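Local coordinates for cellulase (Soil metagenome, PDB 5I2U), which probably hydrolyses the beta-1,4-glucosidic bonds of cellulose, as a salt-tolerant TIM-barrel enzyme of glycoside hydrolase family 5, at residues C110-P113 with V114-A118; E137-K140 with T141-G145; E148-G151 with E152-N155. All coordinates share one frame; numbering follows the deposited sequence.

Contact 1 (C110-P113 with V114-A118)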
loop_
_atom_site.group_PDB
_atom_site.type_symbol
_atom_site.label_atom_id
_atom_site.label_comp_id
_atom_site.label_asym_id
_atom_site.label_seq_id
_atom_site.Cartn_x
_atom_site.Cartn_y
_atom_site.Cartn_z
ATOM N N CYS A 110 0.733 15.867 -6.804
ATOM C CA CYS A 110 1.681 14.772 -6.530
ATOM C C CYS A 110 1.202 13.397 -7.018
ATOM O O CYS A 110 1.922 12.705 -7.721
ATOM C CB CYS A 110 2.007 14.715 -5.035
ATOM S SG CYS A 110 3.005 16.114 -4.451
ATOM N N ILE A 111 -0.016 13.018 -6.650
ATOM C CA ILE A 111 -0.536 11.671 -6.953
ATOM C C ILE A 111 -0.846 11.420 -8.446
ATOM O O ILE A 111 -0.766 10.295 -8.920
ATOM C CB ILE A 111 -1.763 11.311 -6.086
ATOM C CG1 ILE A 111 -3.001 12.155 -6.429
ATOM C CG2 ILE A 111 -1.413 11.446 -4.609
ATOM C CD1 ILE A 111 -4.302 11.570 -5.909
ATOM N N THR A 112 -1.204 12.475 -9.172
ATOM C CA THR A 112 -1.640 12.371 -10.560
ATOM C C THR A 112 -0.554 11.814 -11.494
ATOM O O THR A 112 -0.832 10.868 -12.226
ATOM C CB THR A 112 -2.210 13.727 -11.037
ATOM O OG1 THR A 112 -3.345 14.038 -10.221
ATOM C CG2 THR A 112 -2.636 13.703 -12.520
ATOM N N PRO A 113 0.676 12.364 -11.459
ATOM C CA PRO A 113 1.730 11.752 -12.284
ATOM C C PRO A 113 2.097 10.319 -11.873
ATOM O O PRO A 113 2.451 9.520 -12.725
ATOM C CB PRO A 113 2.929 12.696 -12.098
ATOM C CG PRO A 113 2.604 13.546 -10.917
ATOM C CD PRO A 113 1.119 13.643 -10.874
ATOM N N VAL A 114 1.978 9.990 -10.585
ATOM C CA VAL A 114 2.246 8.628 -10.124
ATOM C C VAL A 114 1.196 7.648 -10.678
ATOM O O VAL A 114 1.545 6.555 -11.147
ATOM C CB VAL A 114 2.328 8.567 -8.586
ATOM C CG1 VAL A 114 2.510 7.128 -8.071
ATOM C CG2 VAL A 114 3.480 9.448 -8.100
ATOM N N ILE A 115 -0.082 8.040 -10.617
ATOM C CA ILE A 115 -1.187 7.212 -11.143
ATOM C C ILE A 115 -1.051 7.062 -12.652
ATOM O O ILE A 115 -1.077 5.949 -13.172
ATOM C CB ILE A 115 -2.578 7.796 -10.795
ATOM C CG1 ILE A 115 -2.825 7.764 -9.281
ATOM C CG2 ILE A 115 -3.690 7.005 -11.490
ATOM C CD1 ILE A 115 -3.875 8.748 -8.806
ATOM N N GLU A 116 -0.890 8.191 -13.341
ATOM C CA GLU A 116 -0.699 8.185 -14.790
ATOM C C GLU A 116 0.494 7.324 -15.188
ATOM O O GLU A 116 0.380 6.498 -16.088
ATOM C CB GLU A 116 -0.535 9.605 -15.335
ATOM C CG GLU A 116 -1.844 10.377 -15.480
ATOM C CD GLU A 116 -1.623 11.832 -15.871
ATOM O OE1 GLU A 116 -0.446 12.257 -16.028
ATOM O OE2 GLU A 116 -2.631 12.556 -16.019
ATOM N N SER A 117 1.618 7.492 -14.509
ATOM C CA SER A 117 2.828 6.740 -14.851
ATOM C C SER A 117 2.662 5.219 -14.642
ATOM O O SER A 117 3.195 4.420 -15.416
ATOM C CB SER A 117 4.036 7.274 -14.073
ATOM O OG SER A 117 5.228 6.585 -14.431
ATOM N N ALA A 118 1.925 4.831 -13.602
ATOM C CA ALA A 118 1.594 3.421 -13.386
ATOM C C ALA A 118 0.723 2.852 -14.528
ATOM O O ALA A 118 0.886 1.698 -14.929
ATOM C CB ALA A 118 0.886 3.254 -12.049
#
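Thr112 and Glu116 sit one helical turn apart and run side by side, pointing the same way. Following Glu116 outward, its CB rests 3.4 Å from Thr112 O, and the next carbon stays against that same carbonyl. With chi1 at -78°, CG is placed beside the backbone N, back along the helix, and the chain beyond it is extended. CD and OE2 therefore arrive at the threonine methyl, with OE2 3.7 Å from Thr112 CG2. The other carboxylate oxygen, OE1, makes a salt bridge with Lys73 of helix 73-81. With an alanine here the carboxylate is gone, and Lys73 would probably be left without this charge partner, and the Thr112 methyl without the carboxylate beside it. Thr112 turns its hydroxyl the other way, to Leu108 O.

The backbone beneath is held by three successive i to i+4 bonds. Ile115 N reaches Ile111 O at 2.9 Å, Glu116 N reaches Thr112 O at 2.9 Å, and Ser117 N meets Pro113 O at 2.8 Å. Pro113 has no N-H to give to the preceding turn, and the helix kinks there. Its own carbonyl is also approached by Ser117 CB, at 3.1 Å, while Ser117 OG bonds to Lys73 O.

On the flank toward helix 136-150, Ile111 and Ile115 lie alongside each other, their CD1 methyls 4.1 Å apart, and Ile115 CG1 lies close to Ile111 O. On the flank toward helix 73-81, Val114 directs CG2 at Cys110 O, 3.6 Å away, and packs on Val76. Ile115 reaches Ile127 of strand 124-130. Helix 104-120 thus uses one flank on the barrel wall and another on helix 73-81, as the helix of a beta-alpha-beta crossover in a TIM barrel does.

Contact 2 (E137-K140 with T141-G145)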
loop_
_atom_site.group_PDB
_atom_site.type_symbol
_atom_site.label_atom_id
_atom_site.label_comp_id
_atom_site.label_asym_id
_atom_site.label_seq_id
_atom_site.Cartn_x
_atom_site.Cartn_y
_atom_site.Cartn_z
ATOM N N GLU A 137 -15.906 12.370 5.565
ATOM C CA GLU A 137 -16.468 13.158 4.461
ATOM C C GLU A 137 -15.415 13.498 3.408
ATOM O O GLU A 137 -15.715 13.536 2.211
ATOM C CB GLU A 137 -17.165 14.427 5.021
ATOM C CG GLU A 137 -18.154 15.187 4.131
ATOM C CD GLU A 137 -19.083 14.256 3.362
ATOM O OE1 GLU A 137 -20.061 13.827 3.990
ATOM O OE2 GLU A 137 -18.830 13.932 2.167
ATOM N N GLU A 138 -14.173 13.704 3.851
ATOM C CA GLU A 138 -13.057 13.998 2.941
ATOM C C GLU A 138 -12.746 12.755 2.099
ATOM O O GLU A 138 -12.472 12.862 0.886
ATOM C CB GLU A 138 -11.763 14.418 3.682
ATOM C CG GLU A 138 -11.835 15.009 5.102
ATOM C CD GLU A 138 -12.518 16.349 5.310
ATOM O OE1 GLU A 138 -12.977 16.997 4.344
ATOM O OE2 GLU A 138 -12.565 16.743 6.510
ATOM N N ALA A 139 -12.759 11.592 2.767
ATOM C CA ALA A 139 -12.522 10.308 2.101
ATOM C C ALA A 139 -13.568 10.039 1.010
ATOM O O ALA A 139 -13.209 9.686 -0.115
ATOM C CB ALA A 139 -12.499 9.166 3.108
ATOM N N LYS A 140 -14.844 10.259 1.332
ATOM C CA LYS A 140 -15.922 10.067 0.356
ATOM C C LYS A 140 -15.778 10.972 -0.849
ATOM O O LYS A 140 -15.940 10.529 -1.973
ATOM C CB LYS A 140 -17.293 10.297 0.989
ATOM C CG LYS A 140 -17.696 9.236 2.002
ATOM C CD LYS A 140 -18.856 9.714 2.861
ATOM C CE LYS A 140 -19.451 8.566 3.645
ATOM N NZ LYS A 140 -20.637 8.953 4.460
ATOM N N THR A 141 -15.471 12.242 -0.621
ATOM C CA THR A 141 -15.350 13.184 -1.736
ATOM C C THR A 141 -14.126 12.898 -2.575
ATOM O O THR A 141 -14.181 13.005 -3.792
ATOM C CB THR A 141 -15.234 14.611 -1.224
ATOM O OG1 THR A 141 -16.128 14.782 -0.120
ATOM C CG2 THR A 141 -15.507 15.660 -2.295
ATOM N N PHE A 142 -13.019 12.561 -1.906
ATOM C CA PHE A 142 -11.770 12.229 -2.582
ATOM C C PHE A 142 -11.936 10.960 -3.419
ATOM O O PHE A 142 -11.619 10.943 -4.610
ATOM C CB PHE A 142 -10.618 12.045 -1.578
ATOM C CG PHE A 142 -9.359 11.522 -2.207
ATOM C CD1 PHE A 142 -8.657 12.297 -3.125
ATOM C CD2 PHE A 142 -8.905 10.229 -1.937
ATOM C CE1 PHE A 142 -7.515 11.818 -3.734
ATOM C CE2 PHE A 142 -7.758 9.749 -2.549
ATOM C CZ PHE A 142 -7.057 10.553 -3.439
ATOM N N PHE A 143 -12.438 9.901 -2.799
ATOM C CA PHE A 143 -12.528 8.622 -3.509
ATOM C C PHE A 143 -13.586 8.615 -4.616
ATOM O O PHE A 143 -13.396 7.934 -5.623
ATOM C CB PHE A 143 -12.663 7.440 -2.533
ATOM C CG PHE A 143 -11.346 7.026 -1.929
ATOM C CD1 PHE A 143 -10.340 6.518 -2.736
ATOM C CD2 PHE A 143 -11.094 7.160 -0.563
ATOM C CE1 PHE A 143 -9.109 6.147 -2.202
ATOM C CE2 PHE A 143 -9.868 6.794 -0.026
ATOM C CZ PHE A 143 -8.879 6.286 -0.850
ATOM N N ALA A 144 -14.669 9.381 -4.445
ATOM C CA ALA A 144 -15.644 9.605 -5.519
ATOM C C ALA A 144 -14.983 10.214 -6.756
ATOM O O ALA A 144 -15.200 9.744 -7.878
ATOM C CB ALA A 144 -16.794 10.492 -5.040
ATOM N N GLY A 145 -14.138 11.219 -6.539
ATOM C CA GLY A 145 -13.406 11.857 -7.625
ATOM C C GLY A 145 -12.384 10.931 -8.255
ATOM O O GLY A 145 -12.227 10.918 -9.464
#
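The Phe143 ring lies back against Ala139, one turn earlier, and has the neighbouring ring over one of its faces: Phe142 CD2 stands 3.8 Å above the Phe143 plane, over its centre. Phe143 CD2 comes to 3.3 Å from Ala139 O and to 4.4 Å from Ala139 CB. The Phe143 chi1 of -80° sets CG beside its own backbone N, which brings the ring back along the helix to this carbonyl. Phe142 swings the opposite way, CG anti to the backbone N at 172°, and leads its ring away from the preceding turn to meet Tyr100 edge-to-face; it also packs on Ile127.

These rings and Ala139 form the inward side of helix 136-150, which links strands 124-130 and 156-159 in one of the beta-alpha-beta units of the TIM barrel. Ala139 touches Phe129 on the barrel wall as well as Tyr175 and Val179 of helix 169-186, while Phe143 reaches Ile183 on that same neighbouring helix.

Polar detail gathers on the outer side. Glu137 O takes two donors from Thr141, on opposite faces of its carbonyl plane: the backbone N at 3.1 Å and OG1 at 2.7 Å. The hydroxyl proton is therefore spent on the backbone, which fixes the threonine's rotation about CA-CB. Glu137 OE2 comes to 3.6 Å from Thr141 OG1 as the two side chains cross obliquely.

The helical bonds continue with Phe142 N to Glu138 O, Phe143 N to Ala139 O at 2.8 Å, and Ala144 N to Lys140 O. Ala144 CB sits 3.2 Å from the same Lys140 O, and the extended lysine chain ends in a salt bridge from NZ to Glu178.

Contact 3 (E148-G151 with E152-N155). With MG (magnesium ion), chain H.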
loop_
_atom_site.group_PDB
_atom_site.type_symbol
_atom_site.label_atom_id
_atom_site.label_comp_id
_atom_site.label_asym_id
_atom_site.label_seq_id
_atom_site.Cartn_x
_atom_site.Cartn_y
_atom_site.Cartn_z
ATOM N N GLU A 148 -14.307 8.228 -10.217
ATOM C CA GLU A 148 -14.818 8.777 -11.489
ATOM C C GLU A 148 -13.703 8.872 -12.515
ATOM O O GLU A 148 -13.859 8.417 -13.638
ATOM C CB GLU A 148 -15.515 10.145 -11.287
ATOM C CG GLU A 148 -15.935 10.922 -12.592
ATOM C CD GLU A 148 -16.873 10.139 -13.538
ATOM O OE1 GLU A 148 -17.507 9.136 -13.121
ATOM O OE2 GLU A 148 -16.991 10.536 -14.726
ATOM N N LYS A 149 -12.574 9.447 -12.122
ATOM C CA LYS A 149 -11.443 9.624 -13.034
ATOM C C LYS A 149 -10.834 8.305 -13.483
ATOM O O LYS A 149 -10.519 8.139 -14.661
ATOM C CB LYS A 149 -10.334 10.479 -12.387
ATOM C CG LYS A 149 -10.602 11.978 -12.379
ATOM C CD LYS A 149 -9.313 12.785 -12.529
ATOM C CE LYS A 149 -8.874 12.874 -13.988
ATOM N NZ LYS A 149 -7.532 13.502 -14.153
ATOM N N TYR A 150 -10.612 7.395 -12.533
ATOM C CA TYR A 150 -9.686 6.283 -12.767
ATOM C C TYR A 150 -10.264 4.879 -12.591
ATOM O O TYR A 150 -9.529 3.913 -12.732
ATOM C CB TYR A 150 -8.450 6.438 -11.865
ATOM C CG TYR A 150 -7.619 7.696 -12.065
ATOM C CD1 TYR A 150 -6.991 7.954 -13.283
ATOM C CD2 TYR A 150 -7.416 8.594 -11.020
ATOM C CE1 TYR A 150 -6.211 9.089 -13.465
ATOM C CE2 TYR A 150 -6.636 9.727 -11.189
ATOM C CZ TYR A 150 -6.032 9.973 -12.417
ATOM O OH TYR A 150 -5.266 11.108 -12.599
ATOM N N GLY A 151 -11.566 4.758 -12.314
ATOM C CA GLY A 151 -12.175 3.471 -11.948
ATOM C C GLY A 151 -12.306 2.424 -13.047
ATOM O O GLY A 151 -12.516 1.247 -12.751
ATOM N N GLU A 152 -12.159 2.839 -14.309
ATOM C CA GLU A 152 -12.175 1.894 -15.439
ATOM C C GLU A 152 -10.810 1.261 -15.703
ATOM O O GLU A 152 -10.740 0.224 -16.364
ATOM C CB GLU A 152 -12.699 2.571 -16.714
ATOM C CG GLU A 152 -14.202 2.824 -16.676
ATOM C CD GLU A 152 -15.004 1.826 -17.485
ATOM O OE1 GLU A 152 -14.688 0.607 -17.454
ATOM O OE2 GLU A 152 -15.971 2.255 -18.146
ATOM N N TYR A 153 -9.735 1.874 -15.196
ATOM C CA TYR A 153 -8.390 1.323 -15.342
ATOM C C TYR A 153 -8.198 0.173 -14.379
ATOM O O TYR A 153 -8.451 0.325 -13.169
ATOM C CB TYR A 153 -7.334 2.389 -15.089
ATOM C CG TYR A 153 -7.392 3.480 -16.119
ATOM C CD1 TYR A 153 -6.833 3.296 -17.381
ATOM C CD2 TYR A 153 -8.037 4.687 -15.847
ATOM C CE1 TYR A 153 -6.890 4.287 -18.345
ATOM C CE2 TYR A 153 -8.111 5.687 -16.805
ATOM C CZ TYR A 153 -7.531 5.480 -18.055
ATOM O OH TYR A 153 -7.592 6.451 -19.021
ATOM N N PRO A 154 -7.725 -0.980 -14.887
ATOM C CA PRO A 154 -7.464 -2.118 -13.988
ATOM C C PRO A 154 -6.275 -1.910 -13.043
ATOM O O PRO A 154 -6.173 -2.603 -12.010
ATOM C CB PRO A 154 -7.203 -3.275 -14.961
ATOM C CG PRO A 154 -6.628 -2.606 -16.159
ATOM C CD PRO A 154 -7.303 -1.271 -16.272
ATOM N N ASN A 155 -5.413 -0.950 -13.360
ATOM C CA ASN A 155 -4.242 -0.623 -12.508
ATOM C C ASN A 155 -4.566 -0.174 -11.092
ATOM O O ASN A 155 -3.765 -0.373 -10.181
ATOM C CB ASN A 155 -3.409 0.500 -13.114
ATOM C CG ASN A 155 -3.126 0.292 -14.579
ATOM O OD1 ASN A 155 -4.057 0.129 -15.366
ATOM N ND2 ASN A 155 -1.859 0.343 -14.962
HETATM MG MG MG H . -13.487 -0.618 -12.192
HETATM O O HOH W 1 -11.766 5.335 -15.517
HETATM O O HOH W 2 -15.063 0.434 -13.649
HETATM O O HOH W 3 -12.944 -1.635 -13.888
#
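Tyr150 and Tyr153 close a type I beta turn. The defining hydrogen bond runs from Tyr153 N to Tyr150 O at 3.2 Å, with an N-H...O angle of 147°; the donor stands well above the carbonyl plane, not on a lone pair. Water 1 adds a second tie across the turn: it accepts from Glu152 N at 2.8 Å and donates to Lys149 O.

Among the carbon contacts, Tyr153 CD2 comes to the edge of the Tyr150 ring, near its plane, 4.3 Å from Tyr150 CD1. The Tyr153 chi1 of -65° sets CG beside its own backbone N, turning the ring back to the Tyr150 carbonyl, with CD2 3.5 Å from Tyr150 O. Lys149 CB covers one face of the Tyr150 ring, offset toward its rim. Tyr150 packs on Thr112 and Ile115, and Tyr153 on Ile119, all three on helix 104-120.

Metal coordination involves the second residue of the turn. Gly151 O binds the magnesium ion at 2.2 Å, using the main chain alone, and two waters complete this side, water 3 at 2.0 Å and water 2 at 2.4 Å. Asp187 OD1, Asp189 OD1 and Asn190 OD1 bring the ligands to six. Asn190 also gives its ND2 to Tyr153 O, so the same turn helps orient a side chain that binds the metal.

The arrangement is a helix-to-strand turn of the barrel: helix 136-150 ends, the chain reverses, and Asn155 pairs through its backbone with Val125 as strand 156-159 approaches, with the magnesium ion tying this turn to the residues that follow helix 169-186.

Contact 1 on helix 104-120 faces both other contacts, which lie in succession along helix 136-150 and the turn that follows it. Midway along helix 136-150, Phe142 CZ of contact 2 packs 3.8 Å from Ile111 CD1; at that helix's last turn, Tyr150 CE2 of contact 3 lies 3.8 Å from Ile115 CD1. Centres are about 12 Å apart for contacts 1 and 3, and about 15 Å for contacts 2 and 3. Only contact 3 binds magnesium; the side chains of Ile115 and Phe143 are each about 12 Å from it. This metal sits where helices lead into strands, whereas family 5 active sites lie at the strands' C-terminal ends, so its role is probably structural.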